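Local coordinates for protein SusD homolog (Bacteroides ovatus, PDB 4F53) that probably binds glycans, perhaps mucin O-glycans, at the cell surface as a SusD-like outer-membrane lipoprotein with a TPR-like helical fold, at residues Ser147-Gln152 against Arg486-Ser491; Pro88-Tyr93 against Pro479-Glu484; Gly474-Pro479 against Ala512-Trp517. All coordinates share one frame; numbering follows the deposited sequence. Where two conformers were deposited one is given.

Interaction 1. Residues Ser147-Gln152 against Arg486-Ser491; sequences SPYDSQ and RENRES
N488 reaches across to S147 from the break between helices 482-487 and 489-502, where it occupies the N-cap position of the second helix, in the TPR-like helical fold of this SusD homolog. Its CB points at the loop 147-152, and a chi1 of -162° sets CG anti to the backbone N, which carries the amide over that loop. CG and OD1 stay about 4.2 Å from S147 N, whereas ND2 goes further and donates to S147 O at 3.3 Å. The bond is fairly straight (N-H...O 159°) and lies in the amide plane of N488, but the donor sits 49° above the carbonyl plane of S147. The same ND2 meets the edge of the Y149 ring, with CE1 3.8 Å away, and gives a hydrogen bond to a water that also binds Y149 OH. In the first turn of the second helix, S491 puts CB near S147 O and OG 3.6 Å from P148 CA. The OG of S147 itself turns away to A144 O. A second water closes the contact beside S491: it accepts from Y149 N and donates to S491 O, the latter at 2.6 Å.

Interaction 2. Residues Pro88-Tyr93 against Pro479-Glu484; sequences PFNDFY and PYPTDE
The contact joins the irregular early part of helix 82-106 to the loop that leads into helix 482-487, and it is made by F89 and N90 on one side and Y480, P481 and E484 on the other. Backbone bonding to the preceding turn is missing at the N of P88, F89 and F92, evidence that the first helix is kinked here. F89 has CG anti to its own N (chi1 -166°), which extends the ring toward the loop. Its CD2 lies 3.5 Å from P481 CD, and the two side chains cross at about a right angle. Further out, CE2 has E484 CG near the plane of the ring at its edge, while CZ approaches Y480 CD1 at 4.3 Å. The F89 and Y480 rings are inclined by 48° with centroids 5.9 Å apart, neither stacked nor edge-to-face.

Beside this apolar patch runs one polar link. N90 and E484 approach from opposite directions, and N90 ND2 donates to E484 OE2 at 2.9 Å with an N-H...O angle of 168°. The acceptor lies in the amide plane, yet the nitrogen meets OE2 from above the carboxylate plane, the two planes being well inclined to each other. E484 brings its carboxylate there by bending at chi2. N90 OD1, buried against P481 CG at 3.6 Å, has no hydrogen-bond partner in the model. Elsewhere the hydroxyl of Y480 bonds to P133 O, and F89 also meets Y131, from the end of helix 110-131. E484 N bonds to P481 O, a bond of the turn that enters helix 482-487. Two helical elements far apart in sequence are thus joined through P481, a buried aromatic pair and one amide-carboxylate bond, within the helix-rich, TPR-like SusD/RagB fold.

Interaction 3. Residues Gly474-Pro479 against Ala512-Trp517; sequences GARRMP and ATHVWW
R476 lays its guanidinium flat on one face of the H514 imidazole, the planes 22° apart and the centres separated by 4.4 Å. R476 NE stands over that face, 3.4 Å from H514 NE2, but the angle is too poor for a hydrogen bond. At the ring edge, in plane, lies A512 O. Bends at chi2 and chi3 fold the arginine back so that it runs alongside the histidine in the same direction, with R476 CG 3.7 Å from H514 CD2.

The polar ends have partners beyond the two segments: R476 NH2 forms a salt bridge with D518, R476 NH1 bonds to E473 O, and H514 NE2 bonds to the E473 carboxylate. These bonds fix the rotation of both flat groups, and the nearby acids probably temper the charge of the stack.

Next along the chain, R477 rises beside T513, placing CD 3.2 Å from T513 O, and its CB touches V515 CG1 at 4.0 Å. Its guanidinium pairs with D509 and donates through NE to Y131 O. A water ties the two backbones together, donating to R476 O and accepting from V515 N, each at 2.8 Å.

Both segments are loops. Residues 474-479 lead from helix 442-452 toward helix 482-487. The loop 512-517 follows helix 489-502, whose L499 touches R477 and T513, while W517 packs on helix 442-452.

How the interactions relate
From the N terminus, helix 82-106 supplies the first segment, 88-93, and the loop before helix 152-173 supplies 147-152. Their partners come some 330 to 390 residues later, at 479-484 and 486-491, so interactions 1 and 2 close very long loops that cross rather than nest. Interaction 3 closes a short one, with 32 residues between 474-479 and 512-517, and crosses both. Interactions 2 and 3 share P479. Interactions 1 and 2 meet where the Y149 ring packs edge-to-face on Y480, and Q152 OE1 probably accepts from W517 N between interactions 1 and 3. The first two tie helices 482-487 and 489-502 to helix 82-106 and loop 147-152; interaction 3 joins the loops flanking that helix pair.

Interaction 1. Residues Ser147-Gln152 against Arg486-Ser491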
loop_
_atom_site.group_PDB
_atom_site.type_symbol
_atom_site.label_atom_id
_atom_site.label_comp_id
_atom_site.label_asym_id
_atom_site.label_seq_id
_atom_site.Cartn_x
_atom_site.Cartn_y
_atom_site.Cartn_z
ATOM N N SER A 147 5.956 -11.038 22.824
ATOM C CA SER A 147 6.210 -9.877 23.668
ATOM C C SER A 147 4.918 -9.070 23.930
ATOM O O SER A 147 3.950 -9.222 23.169
ATOM C CB SER A 147 7.227 -8.970 22.963
ATOM O OG SER A 147 8.380 -9.669 22.515
ATOM N N PRO A 148 4.901 -8.155 24.948
ATOM C CA PRO A 148 3.728 -7.261 25.115
ATOM C C PRO A 148 3.534 -6.341 23.891
ATOM O O PRO A 148 4.508 -5.965 23.223
ATOM C CB PRO A 148 4.072 -6.451 26.372
ATOM C CG PRO A 148 5.146 -7.266 27.073
ATOM C CD PRO A 148 5.934 -7.880 25.974
ATOM N N TYR A 149 2.270 -6.006 23.587
ATOM C CA TYR A 149 1.884 -5.168 22.447
ATOM C C TYR A 149 1.746 -3.700 22.850
ATOM O O TYR A 149 1.157 -3.388 23.889
ATOM C CB TYR A 149 0.543 -5.634 21.845
ATOM C CG TYR A 149 0.544 -6.947 21.086
ATOM C CD1 TYR A 149 1.200 -8.072 21.592
ATOM C CD2 TYR A 149 -0.216 -7.104 19.927
ATOM C CE1 TYR A 149 1.176 -9.288 20.917
ATOM C CE2 TYR A 149 -0.286 -8.329 19.268
ATOM C CZ TYR A 149 0.418 -9.418 19.763
ATOM O OH TYR A 149 0.366 -10.627 19.118
ATOM N N ASP A 150 2.272 -2.800 22.017
ATOM C CA ASP A 150 2.113 -1.366 22.208
ATOM C C ASP A 150 0.827 -0.960 21.555
ATOM O O ASP A 150 0.469 -1.528 20.522
ATOM C CB ASP A 150 3.263 -0.570 21.534
ATOM C CG ASP A 150 4.682 -0.779 22.016
ATOM O OD1 ASP A 150 4.864 -1.391 23.084
ATOM O OD2 ASP A 150 5.607 -0.321 21.327
ATOM N N SER A 151 0.193 0.093 22.061
ATOM C CA SER A 151 -0.973 0.663 21.405
ATOM C C SER A 151 -0.515 1.225 20.038
ATOM O O SER A 151 0.675 1.521 19.881
ATOM C CB SER A 151 -1.597 1.745 22.282
ATOM O OG SER A 151 -0.746 2.866 22.445
ATOM N N GLN A 152 -1.424 1.343 19.045
ATOM C CA GLN A 152 -1.017 1.912 17.778
ATOM C C GLN A 152 -0.483 3.354 17.992
ATOM O O GLN A 152 0.524 3.731 17.383
ATOM C CB GLN A 152 -2.150 1.877 16.763
ATOM C CG GLN A 152 -1.702 2.372 15.406
ATOM C CD GLN A 152 -2.760 2.213 14.376
ATOM O OE1 GLN A 152 -3.765 2.930 14.361
ATOM N NE2 GLN A 152 -2.489 1.351 13.423
ATOM N N ARG A 486 -2.613 -18.713 21.728
ATOM C CA ARG A 486 -2.181 -19.916 22.433
ATOM C C ARG A 486 -0.756 -19.801 22.979
ATOM O O ARG A 486 -0.511 -20.244 24.094
ATOM C CB ARG A 486 -2.337 -21.153 21.552
ATOM C CG ARG A 486 -3.802 -21.527 21.391
ATOM C CD ARG A 486 -4.009 -22.772 20.570
ATOM N NE ARG A 486 -4.758 -22.477 19.353
ATOM C CZ ARG A 486 -4.206 -22.392 18.152
ATOM N NH1 ARG A 486 -2.907 -22.604 17.996
ATOM N NH2 ARG A 486 -4.952 -22.113 17.092
ATOM N N GLU A 487 0.157 -19.176 22.241
ATOM C CA GLU A 487 1.552 -19.002 22.655
ATOM C C GLU A 487 1.805 -17.722 23.470
ATOM O O GLU A 487 2.819 -17.655 24.166
ATOM C CB GLU A 487 2.474 -18.985 21.423
ATOM C CG GLU A 487 2.484 -20.293 20.654
ATOM C CD GLU A 487 3.699 -20.589 19.794
ATOM O OE1 GLU A 487 4.344 -19.638 19.290
ATOM O OE2 GLU A 487 3.973 -21.792 19.583
ATOM N N ASN A 488 0.916 -16.706 23.390
ATOM C CA ASN A 488 1.137 -15.411 24.073
ATOM C C ASN A 488 -0.189 -14.763 24.571
ATOM O O ASN A 488 -0.365 -13.554 24.460
ATOM C CB ASN A 488 1.851 -14.467 23.066
ATOM C CG ASN A 488 2.550 -13.269 23.658
ATOM O OD1 ASN A 488 3.030 -13.274 24.804
ATOM N ND2 ASN A 488 2.661 -12.222 22.855
ATOM N N ARG A 489 -1.091 -15.573 25.139
ATOM C CA ARG A 489 -2.448 -15.225 25.581
ATOM C C ARG A 489 -2.567 -13.914 26.369
ATOM O O ARG A 489 -3.413 -13.100 26.008
ATOM C CB ARG A 489 -3.076 -16.376 26.405
ATOM C CG ARG A 489 -4.592 -16.243 26.582
ATOM C CD ARG A 489 -5.321 -17.538 26.914
ATOM N NE ARG A 489 -5.445 -18.423 25.749
ATOM C CZ ARG A 489 -6.363 -18.297 24.795
ATOM N NH1 ARG A 489 -7.245 -17.304 24.837
ATOM N NH2 ARG A 489 -6.393 -19.150 23.779
ATOM N N GLU A 490 -1.783 -13.725 27.450
ATOM C CA GLU A 490 -1.900 -12.530 28.285
ATOM C C GLU A 490 -1.704 -11.262 27.485
ATOM O O GLU A 490 -2.560 -10.373 27.523
ATOM C CB GLU A 490 -0.933 -12.570 29.476
ATOM C CG GLU A 490 -1.618 -12.959 30.771
ATOM C CD GLU A 490 -0.888 -12.545 32.036
ATOM O OE1 GLU A 490 -0.418 -11.384 32.104
ATOM O OE2 GLU A 490 -0.821 -13.371 32.976
ATOM N N SER A 491 -0.610 -11.204 26.728
ATOM C CA SER A 491 -0.241 -10.076 25.879
ATOM C C SER A 491 -1.238 -9.850 24.744
ATOM O O SER A 491 -1.553 -8.692 24.459
ATOM C CB SER A 491 1.151 -10.292 25.306
ATOM O OG SER A 491 2.119 -10.253 26.341
HETATM O O HOH W 1 -0.136 -6.552 25.075
HETATM O O HOH W 2 1.944 -12.417 19.958
#

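Interaction 2. Residues Pro88-Tyr93 against Pro479-Glu484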
loop_
_atom_site.group_PDB
_atom_site.type_symbol
_atom_site.label_atom_id
_atom_site.label_comp_id
_atom_site.label_asym_id
_atom_site.label_seq_id
_atom_site.Cartn_x
_atom_site.Cartn_y
_atom_site.Cartn_z
ATOM N N PRO A 88 0.772 -12.323 7.260
ATOM C CA PRO A 88 1.036 -10.875 7.349
ATOM C C PRO A 88 1.441 -10.364 8.731
ATOM O O PRO A 88 1.681 -9.152 8.884
ATOM C CB PRO A 88 -0.298 -10.244 6.922
ATOM C CG PRO A 88 -1.077 -11.345 6.279
ATOM C CD PRO A 88 -0.660 -12.567 7.002
ATOM N N PHE A 89 1.499 -11.257 9.743
ATOM C CA PHE A 89 1.889 -10.875 11.092
ATOM C C PHE A 89 3.243 -11.501 11.420
ATOM O O PHE A 89 4.258 -10.807 11.363
ATOM C CB PHE A 89 0.806 -11.274 12.120
ATOM C CG PHE A 89 0.933 -10.645 13.495
ATOM C CD1 PHE A 89 1.088 -9.266 13.642
ATOM C CD2 PHE A 89 0.848 -11.420 14.642
ATOM C CE1 PHE A 89 1.194 -8.688 14.914
ATOM C CE2 PHE A 89 0.936 -10.837 15.911
ATOM C CZ PHE A 89 1.109 -9.476 16.040
ATOM N N ASN A 90 3.255 -12.817 11.667
ATOM C CA ASN A 90 4.404 -13.629 12.066
ATOM C C ASN A 90 5.576 -13.574 11.109
ATOM O O ASN A 90 6.703 -13.493 11.581
ATOM C CB ASN A 90 4.004 -15.104 12.270
ATOM C CG ASN A 90 3.151 -15.336 13.496
ATOM O OD1 ASN A 90 1.974 -14.970 13.544
ATOM N ND2 ASN A 90 3.727 -15.952 14.520
ATOM N N ASP A 91 5.336 -13.637 9.784
ATOM C CA ASP A 91 6.423 -13.665 8.816
ATOM C C ASP A 91 7.198 -12.355 8.761
ATOM O O ASP A 91 8.397 -12.409 8.527
ATOM C CB ASP A 91 5.938 -14.093 7.426
ATOM C CG ASP A 91 5.615 -15.576 7.290
ATOM O OD1 ASP A 91 5.269 -16.217 8.322
ATOM O OD2 ASP A 91 5.704 -16.096 6.162
ATOM N N PHE A 92 6.583 -11.201 9.052
ATOM C CA PHE A 92 7.355 -9.954 9.114
ATOM C C PHE A 92 8.333 -9.967 10.290
ATOM O O PHE A 92 9.476 -9.554 10.115
ATOM C CB PHE A 92 6.466 -8.719 9.198
ATOM C CG PHE A 92 5.989 -8.234 7.853
ATOM C CD1 PHE A 92 6.876 -7.656 6.944
ATOM C CD2 PHE A 92 4.652 -8.332 7.498
ATOM C CE1 PHE A 92 6.431 -7.199 5.704
ATOM C CE2 PHE A 92 4.208 -7.856 6.267
ATOM C CZ PHE A 92 5.100 -7.305 5.376
ATOM N N TYR A 93 7.909 -10.500 11.455
ATOM C CA TYR A 93 8.756 -10.586 12.654
ATOM C C TYR A 93 9.904 -11.589 12.459
ATOM O O TYR A 93 11.034 -11.251 12.794
ATOM C CB TYR A 93 7.926 -10.927 13.911
ATOM C CG TYR A 93 7.135 -9.737 14.417
ATOM C CD1 TYR A 93 5.939 -9.354 13.806
ATOM C CD2 TYR A 93 7.604 -8.963 15.478
ATOM C CE1 TYR A 93 5.220 -8.249 14.254
ATOM C CE2 TYR A 93 6.891 -7.856 15.932
ATOM C CZ TYR A 93 5.696 -7.512 15.327
ATOM O OH TYR A 93 5.009 -6.413 15.757
ATOM N N PRO A 479 -7.497 -9.777 11.768
ATOM C CA PRO A 479 -7.530 -10.244 13.159
ATOM C C PRO A 479 -6.206 -10.901 13.531
ATOM O O PRO A 479 -5.495 -11.386 12.653
ATOM C CB PRO A 479 -8.686 -11.241 13.164
ATOM C CG PRO A 479 -8.737 -11.781 11.774
ATOM C CD PRO A 479 -8.165 -10.735 10.852
ATOM N N TYR A 480 -5.863 -10.918 14.820
ATOM C CA TYR A 480 -4.620 -11.544 15.276
ATOM C C TYR A 480 -4.639 -13.044 15.001
ATOM O O TYR A 480 -5.682 -13.673 15.196
ATOM C CB TYR A 480 -4.382 -11.290 16.786
ATOM C CG TYR A 480 -4.182 -9.832 17.136
ATOM C CD1 TYR A 480 -3.175 -9.081 16.531
ATOM C CD2 TYR A 480 -4.963 -9.213 18.110
ATOM C CE1 TYR A 480 -2.983 -7.742 16.854
ATOM C CE2 TYR A 480 -4.776 -7.872 18.440
ATOM C CZ TYR A 480 -3.793 -7.139 17.796
ATOM O OH TYR A 480 -3.586 -5.822 18.102
ATOM N N PRO A 481 -3.511 -13.646 14.552
ATOM C CA PRO A 481 -3.488 -15.114 14.341
ATOM C C PRO A 481 -3.873 -15.880 15.622
ATOM O O PRO A 481 -3.448 -15.501 16.725
ATOM C CB PRO A 481 -2.040 -15.394 13.923
ATOM C CG PRO A 481 -1.536 -14.089 13.371
ATOM C CD PRO A 481 -2.200 -13.036 14.239
ATOM N N THR A 482 -4.700 -16.956 15.468
ATOM C CA THR A 482 -5.204 -17.799 16.559
ATOM C C THR A 482 -4.047 -18.375 17.406
ATOM O O THR A 482 -4.197 -18.525 18.615
ATOM C CB THR A 482 -6.143 -18.910 16.008
ATOM O OG1 THR A 482 -6.528 -19.784 17.068
ATOM C CG2 THR A 482 -5.534 -19.721 14.851
ATOM N N ASP A 483 -2.898 -18.680 16.770
ATOM C CA ASP A 483 -1.702 -19.256 17.410
ATOM C C ASP A 483 -1.080 -18.319 18.419
ATOM O O ASP A 483 -0.427 -18.787 19.354
ATOM C CB ASP A 483 -0.633 -19.625 16.358
ATOM C CG ASP A 483 -0.827 -20.960 15.653
ATOM O OD1 ASP A 483 -1.398 -21.886 16.274
ATOM O OD2 ASP A 483 -0.349 -21.100 14.495
ATOM N N GLU A 484 -1.267 -16.996 18.232
ATOM C CA GLU A 484 -0.727 -15.988 19.146
ATOM C C GLU A 484 -1.526 -15.980 20.446
ATOM O O GLU A 484 -0.936 -15.768 21.509
ATOM C CB GLU A 484 -0.643 -14.597 18.491
ATOM C CG GLU A 484 0.418 -14.519 17.401
ATOM C CD GLU A 484 1.758 -15.157 17.730
ATOM O OE1 GLU A 484 2.364 -14.772 18.755
ATOM O OE2 GLU A 484 2.184 -16.068 16.983
#

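Interaction 3. Residues Gly474-Pro479 against Ala512-Trp517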
loop_
_atom_site.group_PDB
_atom_site.type_symbol
_atom_site.label_atom_id
_atom_site.label_comp_id
_atom_site.label_asym_id
_atom_site.label_seq_id
_atom_site.Cartn_x
_atom_site.Cartn_y
_atom_site.Cartn_z
ATOM N N GLY A 474 -15.658 -2.594 3.961
ATOM C CA GLY A 474 -14.644 -3.585 3.621
ATOM C C GLY A 474 -13.816 -3.950 4.842
ATOM O O GLY A 474 -14.212 -3.661 5.972
ATOM N N ALA A 475 -12.687 -4.617 4.644
ATOM C CA ALA A 475 -11.797 -4.996 5.751
ATOM C C ALA A 475 -11.082 -3.741 6.294
ATOM O O ALA A 475 -10.513 -2.961 5.539
ATOM C CB ALA A 475 -10.784 -6.033 5.271
ATOM N N ARG A 476 -11.146 -3.540 7.598
ATOM C CA ARG A 476 -10.577 -2.385 8.287
ATOM C C ARG A 476 -9.260 -2.755 8.931
ATOM O O ARG A 476 -8.462 -1.887 9.293
ATOM C CB ARG A 476 -11.565 -1.842 9.344
ATOM C CG ARG A 476 -12.977 -1.584 8.808
ATOM C CD ARG A 476 -12.961 -0.752 7.529
ATOM N NE ARG A 476 -12.514 0.610 7.792
ATOM C CZ ARG A 476 -12.663 1.614 6.943
ATOM N NH1 ARG A 476 -13.177 1.400 5.737
ATOM N NH2 ARG A 476 -12.304 2.839 7.289
ATOM N N ARG A 477 -9.035 -4.056 9.070
ATOM C CA ARG A 477 -7.817 -4.608 9.654
ATOM C C ARG A 477 -7.832 -6.126 9.467
ATOM O O ARG A 477 -8.771 -6.674 8.888
ATOM C CB ARG A 477 -7.712 -4.223 11.163
ATOM C CG ARG A 477 -8.759 -4.910 12.034
ATOM C CD ARG A 477 -8.626 -4.582 13.505
ATOM N NE ARG A 477 -7.471 -5.208 14.150
ATOM C CZ ARG A 477 -7.478 -6.380 14.774
ATOM N NH1 ARG A 477 -8.569 -7.140 14.763
ATOM N NH2 ARG A 477 -6.378 -6.827 15.368
HETATM N N MSE A 478 -6.790 -6.790 9.964
HETATM C CA MSE A 478 -6.711 -8.236 10.014
HETATM C C MSE A 478 -6.813 -8.645 11.463
HETATM O O MSE A 478 -6.280 -7.930 12.323
HETATM C CB MSE A 478 -5.402 -8.755 9.374
HETATM C CG MSE A 478 -5.369 -8.579 7.860
HETATM SE SE MSE A 478 -6.592 -9.748 6.906
HETATM C CE MSE A 478 -5.868 -11.503 7.408
ATOM N N PRO A 479 -7.497 -9.777 11.768
ATOM C CA PRO A 479 -7.530 -10.244 13.159
ATOM C C PRO A 479 -6.206 -10.901 13.531
ATOM O O PRO A 479 -5.495 -11.386 12.653
ATOM C CB PRO A 479 -8.686 -11.241 13.164
ATOM C CG PRO A 479 -8.737 -11.781 11.774
ATOM C CD PRO A 479 -8.165 -10.735 10.852
ATOM N N ALA A 512 -13.539 -5.959 11.185
ATOM C CA ALA A 512 -14.481 -4.846 11.211
ATOM C C ALA A 512 -14.043 -3.721 12.118
ATOM O O ALA A 512 -14.535 -2.591 11.952
ATOM C CB ALA A 512 -15.856 -5.355 11.620
ATOM N N THR A 513 -13.127 -4.010 13.073
ATOM C CA THR A 513 -12.653 -3.011 14.023
ATOM C C THR A 513 -11.725 -2.011 13.372
ATOM O O THR A 513 -10.825 -2.388 12.633
ATOM C CB THR A 513 -11.990 -3.663 15.250
ATOM O OG1 THR A 513 -12.987 -4.392 15.926
ATOM C CG2 THR A 513 -11.394 -2.645 16.249
ATOM N N HIS A 514 -11.939 -0.724 13.691
ATOM C CA HIS A 514 -11.099 0.367 13.219
ATOM C C HIS A 514 -9.897 0.492 14.120
ATOM O O HIS A 514 -10.024 0.443 15.344
ATOM C CB HIS A 514 -11.868 1.697 13.181
ATOM C CG HIS A 514 -12.873 1.786 12.080
ATOM N ND1 HIS A 514 -13.185 3.003 11.481
ATOM C CD2 HIS A 514 -13.639 0.812 11.514
ATOM C CE1 HIS A 514 -14.100 2.731 10.563
ATOM N NE2 HIS A 514 -14.409 1.424 10.546
ATOM N N VAL A 515 -8.730 0.635 13.518
ATOM C CA VAL A 515 -7.469 0.892 14.205
ATOM C C VAL A 515 -7.528 2.376 14.675
ATOM O O VAL A 515 -8.428 3.137 14.267
ATOM C CB VAL A 515 -6.199 0.536 13.345
ATOM C CG1 VAL A 515 -6.207 -0.934 12.948
ATOM C CG2 VAL A 515 -6.072 1.425 12.103
ATOM N N TRP A 516 -6.622 2.750 15.578
ATOM C CA TRP A 516 -6.545 4.071 16.194
ATOM C C TRP A 516 -6.619 5.259 15.171
ATOM O O TRP A 516 -7.431 6.156 15.398
ATOM C CB TRP A 516 -5.276 4.138 17.049
ATOM C CG TRP A 516 -4.882 5.507 17.512
ATOM C CD1 TRP A 516 -5.416 6.217 18.546
ATOM C CD2 TRP A 516 -3.817 6.304 16.981
ATOM N NE1 TRP A 516 -4.763 7.428 18.677
ATOM C CE2 TRP A 516 -3.763 7.497 17.741
ATOM C CE3 TRP A 516 -2.890 6.121 15.932
ATOM C CZ2 TRP A 516 -2.837 8.509 17.478
ATOM C CZ3 TRP A 516 -1.944 7.112 15.702
ATOM C CH2 TRP A 516 -1.936 8.294 16.460
ATOM N N TRP A 517 -5.831 5.267 14.067
ATOM C CA TRP A 517 -5.851 6.407 13.118
ATOM C C TRP A 517 -7.109 6.431 12.253
ATOM O O TRP A 517 -7.424 7.468 11.655
ATOM C CB TRP A 517 -4.578 6.461 12.219
ATOM C CG TRP A 517 -4.190 5.196 11.492
ATOM C CD1 TRP A 517 -3.089 4.422 11.737
ATOM C CD2 TRP A 517 -4.840 4.614 10.339
ATOM N NE1 TRP A 517 -3.057 3.354 10.861
ATOM C CE2 TRP A 517 -4.119 3.445 9.998
ATOM C CE3 TRP A 517 -5.974 4.956 9.568
ATOM C CZ2 TRP A 517 -4.529 2.583 8.962
ATOM C CZ3 TRP A 517 -6.387 4.097 8.550
ATOM C CH2 TRP A 517 -5.662 2.932 8.248
HETATM O O HOH W 3 -8.959 0.468 10.700
#